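Long-range contact in concanavalin A-like lectin protein kinase family protein (Theobroma cacao, PDB 6CTH), which probably transfers phosphate from ATP to protein substrates as the kinase domain of a plant lectin receptor-like kinase, here bound to magnesium and an oxindole inhibitor: residues L259-M264 with Q285-E290. Residues are numbered along the deposited sequence; the frame is centred on the assembly and turned at random.
Sequences LECLVM and QVLNFE
Cys-261 packs against the Schellman-capped C-terminal end of helix 280-287 in a buried, largely apolar helix-to-helix-end contact, in the outer part of the helical C-terminal lobe of the protein kinase fold and away from the inhibitor pocket. In the Schellman motif Glu-290 N reaches back to Gln-285 O at 2.9 Å and Phe-289 N bonds Val-286 O at 3.0 Å, with Phe-289, at positive phi, as the C-prime residue. That reversal folds the phenylalanine ring back over Val-286 O, which lies 4.0 Å from the ring plane, offset toward the rim. The cysteine enters beside this pair. The thiol is carried from helix 256-269 toward Val-286 O because chi1 of -172° turns SG away from the Cys-261 N. The sulfur of Cys-261 sits 4.6 Å from the centroid of the Phe-289 ring, 37° off the ring normal, an oblique sulfur-aromatic contact. Cys-261 CB rests 3.9 Å from Phe-289 CE1. On the helix side, Val-286 offers CG1 to the sulfur and Leu-287 reaches it with CD2, which also lies loosely against Leu-262 CD1. No hydrogen bond joins the two segments; they meet through van der Waals and sulfur-aromatic contacts. Helix 112-132 backs the junction: Tyr-116 touches Cys-261 and hydrogen-bonds Leu-287 O with its hydroxyl, while Trp-112 and Val-119 pack on Leu-262. Back on helix 256-269, Lys-257 makes a cation-pi contact with Phe-289. The closest approach is sulfur to carbonyl: Cys-261 SG stands 3.3 Å from Val-286 O, which also accepts the bond from Phe-289 N.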
ATOM      1  N   LEU A 259      12.007  14.945   6.842  1.00 44.51           N
ATOM      2  CA  LEU A 259      10.586  15.127   7.098  1.00 42.90           C
ATOM      3  C   LEU A 259      10.008  16.123   6.126  1.00 42.41           C
ATOM      4  O   LEU A 259       8.941  15.899   5.577  1.00 40.79           O
ATOM      5  CB  LEU A 259      10.298  15.606   8.534  1.00 44.51           C
ATOM      6  CG  LEU A 259       8.852  16.008   8.813  1.00 43.76           C
ATOM      7  CD1 LEU A 259       7.849  14.873   8.627  1.00 43.35           C
ATOM      8  CD2 LEU A 259       8.782  16.550  10.233  1.00 45.24           C
ATOM      9  N   GLU A 260      10.709  17.245   5.931  1.00 42.76           N
ATOM     10  CA  GLU A 260      10.284  18.233   4.982  1.00 43.46           C
ATOM     11  C   GLU A 260      10.143  17.623   3.609  1.00 42.25           C
ATOM     12  O   GLU A 260       9.182  17.884   2.886  1.00 41.39           O
ATOM     13  CB  GLU A 260      11.320  19.386   4.906  1.00 46.62           C
ATOM     14  CG  GLU A 260      10.945  20.494   3.949  1.00 48.59           C
ATOM     15  CD  GLU A 260      11.947  21.651   4.004  1.00 51.09           C
ATOM     16  OE1 GLU A 260      13.135  21.406   3.739  1.00 52.23           O
ATOM     17  OE2 GLU A 260      11.517  22.747   4.375  1.00 55.43           O
ATOM     18  N   CYS A 261      11.140  16.835   3.248  1.00 40.71           N
ATOM     19  CA  CYS A 261      11.183  16.251   1.925  1.00 40.28           C
ATOM     20  C   CYS A 261      10.013  15.308   1.732  1.00 38.97           C
ATOM     21  O   CYS A 261       9.350  15.359   0.705  1.00 38.89           O
ATOM     22  CB  CYS A 261      12.483  15.519   1.735  1.00 40.41           C
ATOM     23  SG  CYS A 261      12.676  14.964   0.034  1.00 40.75           S
ATOM     24  N   LEU A 262       9.774  14.474   2.731  1.00 38.56           N
ATOM     25  CA  LEU A 262       8.652  13.524   2.704  1.00 37.89           C
ATOM     26  C   LEU A 262       7.331  14.229   2.587  1.00 37.56           C
ATOM     27  O   LEU A 262       6.504  13.839   1.781  1.00 37.32           O
ATOM     28  CB  LEU A 262       8.674  12.584   3.913  1.00 37.49           C
ATOM     29  CG  LEU A 262       7.616  11.465   3.927  1.00 36.92           C
ATOM     30  CD1 LEU A 262       7.678  10.609   2.679  1.00 37.69           C
ATOM     31  CD2 LEU A 262       7.789  10.563   5.137  1.00 36.68           C
ATOM     32  N   VAL A 263       7.123  15.289   3.376  1.00 37.28           N
ATOM     33  CA  VAL A 263       5.869  16.023   3.309  1.00 36.89           C
ATOM     34  C   VAL A 263       5.675  16.691   1.969  1.00 37.12           C
ATOM     35  O   VAL A 263       4.602  16.618   1.410  1.00 36.09           O
ATOM     36  CB  VAL A 263       5.766  17.065   4.466  1.00 37.63           C
ATOM     37  CG1 VAL A 263       4.616  18.026   4.251  1.00 38.33           C
ATOM     38  CG2 VAL A 263       5.579  16.349   5.793  1.00 37.22           C
ATOM     39  N   MET A 264       6.697  17.376   1.453  1.00 38.34           N
ATOM     40  CA  MET A 264       6.527  18.061   0.182  1.00 39.90           C
ATOM     41  C   MET A 264       6.333  17.084  -0.989  1.00 37.84           C
ATOM     42  O   MET A 264       5.542  17.345  -1.897  1.00 37.68           O
ATOM     43  CB  MET A 264       7.654  19.105  -0.074  1.00 42.96           C
ATOM     44  CG  MET A 264       7.501  20.398   0.778  1.00 46.11           C
ATOM     45  SD  MET A 264       9.069  21.255   0.582  1.00 55.16           S
ATOM     46  CE  MET A 264       8.662  22.187  -0.891  1.00 54.19           C
ATOM     47  N   GLN A 285      14.165  10.572  -7.043  1.00 36.48           N
ATOM     48  CA  GLN A 285      15.273  11.532  -7.146  1.00 39.70           C
ATOM     49  C   GLN A 285      15.172  12.577  -6.003  1.00 39.59           C
ATOM     50  O   GLN A 285      16.171  12.883  -5.340  1.00 40.52           O
ATOM     51  CB  GLN A 285      15.259  12.275  -8.512  1.00 42.50           C
ATOM     52  CG  GLN A 285      15.458  11.454  -9.780  1.00 45.33           C
ATOM     53  CD  GLN A 285      14.977  12.215 -11.077  1.00 50.64           C
ATOM     54  OE1 GLN A 285      14.585  11.609 -12.090  1.00 54.24           O
ATOM     55  NE2 GLN A 285      15.020  13.573 -11.030  1.00 54.71           N
ATOM     56  N   VAL A 286      13.963  13.100  -5.755  1.00 38.39           N
ATOM     57  CA  VAL A 286      13.761  14.111  -4.713  1.00 38.22           C
ATOM     58  C   VAL A 286      13.982  13.545  -3.308  1.00 38.41           C
ATOM     59  O   VAL A 286      14.620  14.199  -2.462  1.00 38.71           O
ATOM     60  CB  VAL A 286      12.397  14.791  -4.847  1.00 38.25           C
ATOM     61  CG1 VAL A 286      12.124  15.738  -3.682  1.00 38.84           C
ATOM     62  CG2 VAL A 286      12.323  15.537  -6.166  1.00 38.99           C
ATOM     63  N   LEU A 287      13.420  12.358  -3.034  1.00 37.20           N
ATOM     64  CA  LEU A 287      13.639  11.674  -1.762  1.00 37.84           C
ATOM     65  C   LEU A 287      15.116  11.411  -1.442  1.00 39.47           C
ATOM     66  O   LEU A 287      15.495  11.398  -0.244  1.00 40.29           O
ATOM     67  CB  LEU A 287      12.870  10.314  -1.715  1.00 36.99           C
ATOM     68  CG  LEU A 287      11.352  10.512  -1.612  1.00 36.64           C
ATOM     69  CD1 LEU A 287      10.666   9.181  -1.801  1.00 35.68           C
ATOM     70  CD2 LEU A 287      10.854  11.224  -0.340  1.00 37.19           C
ATOM     71  N   ASN A 288      15.924  11.190  -2.484  1.00 40.18           N
ATOM     72  CA  ASN A 288      17.374  10.977  -2.334  1.00 41.79           C
ATOM     73  C   ASN A 288      18.182  12.248  -2.500  1.00 42.58           C
ATOM     74  O   ASN A 288      19.412  12.177  -2.634  1.00 47.12           O
ATOM     75  CB  ASN A 288      17.852   9.911  -3.322  1.00 42.47           C
ATOM     76  CG  ASN A 288      17.307   8.551  -2.989  1.00 43.25           C
ATOM     77  OD1 ASN A 288      16.296   8.112  -3.543  1.00 45.08           O
ATOM     78  ND2 ASN A 288      17.909   7.911  -2.012  1.00 44.95           N
ATOM     79  N   PHE A 289      17.517  13.398  -2.555  1.00 43.44           N
ATOM     80  CA  PHE A 289      18.173  14.699  -2.614  1.00 45.09           C
ATOM     81  C   PHE A 289      19.099  14.806  -3.825  1.00 47.44           C
ATOM     82  O   PHE A 289      20.143  15.471  -3.758  1.00 48.40           O
ATOM     83  CB  PHE A 289      18.922  14.964  -1.305  1.00 46.67           C
ATOM     84  CG  PHE A 289      18.037  14.935  -0.092  1.00 47.26           C
ATOM     85  CD1 PHE A 289      17.162  15.991   0.163  1.00 48.42           C
ATOM     86  CD2 PHE A 289      18.076  13.857   0.790  1.00 47.24           C
ATOM     87  CE1 PHE A 289      16.327  15.967   1.281  1.00 48.41           C
ATOM     88  CE2 PHE A 289      17.250  13.818   1.899  1.00 46.45           C
ATOM     89  CZ  PHE A 289      16.373  14.869   2.141  1.00 47.75           C
ATOM     90  N   GLU A 290      18.698  14.173  -4.925  1.00 46.32           N
ATOM     91  CA  GLU A 290      19.385  14.253  -6.203  1.00 47.14           C
ATOM     92  C   GLU A 290      18.693  15.243  -7.147  1.00 47.99           C
ATOM     93  O   GLU A 290      19.189  15.496  -8.264  1.00 49.01           O
ATOM     94  CB  GLU A 290      19.473  12.850  -6.845  1.00 48.20           C
ATOM     95  CG  GLU A 290      20.271  11.845  -6.025  1.00 50.14           C
ATOM     96  CD  GLU A 290      20.368  10.437  -6.653  1.00 54.81           C
ATOM     97  OE1 GLU A 290      20.432  10.287  -7.898  1.00 60.83           O
ATOM     98  OE2 GLU A 290      20.427   9.448  -5.901  1.00 57.18           O
TER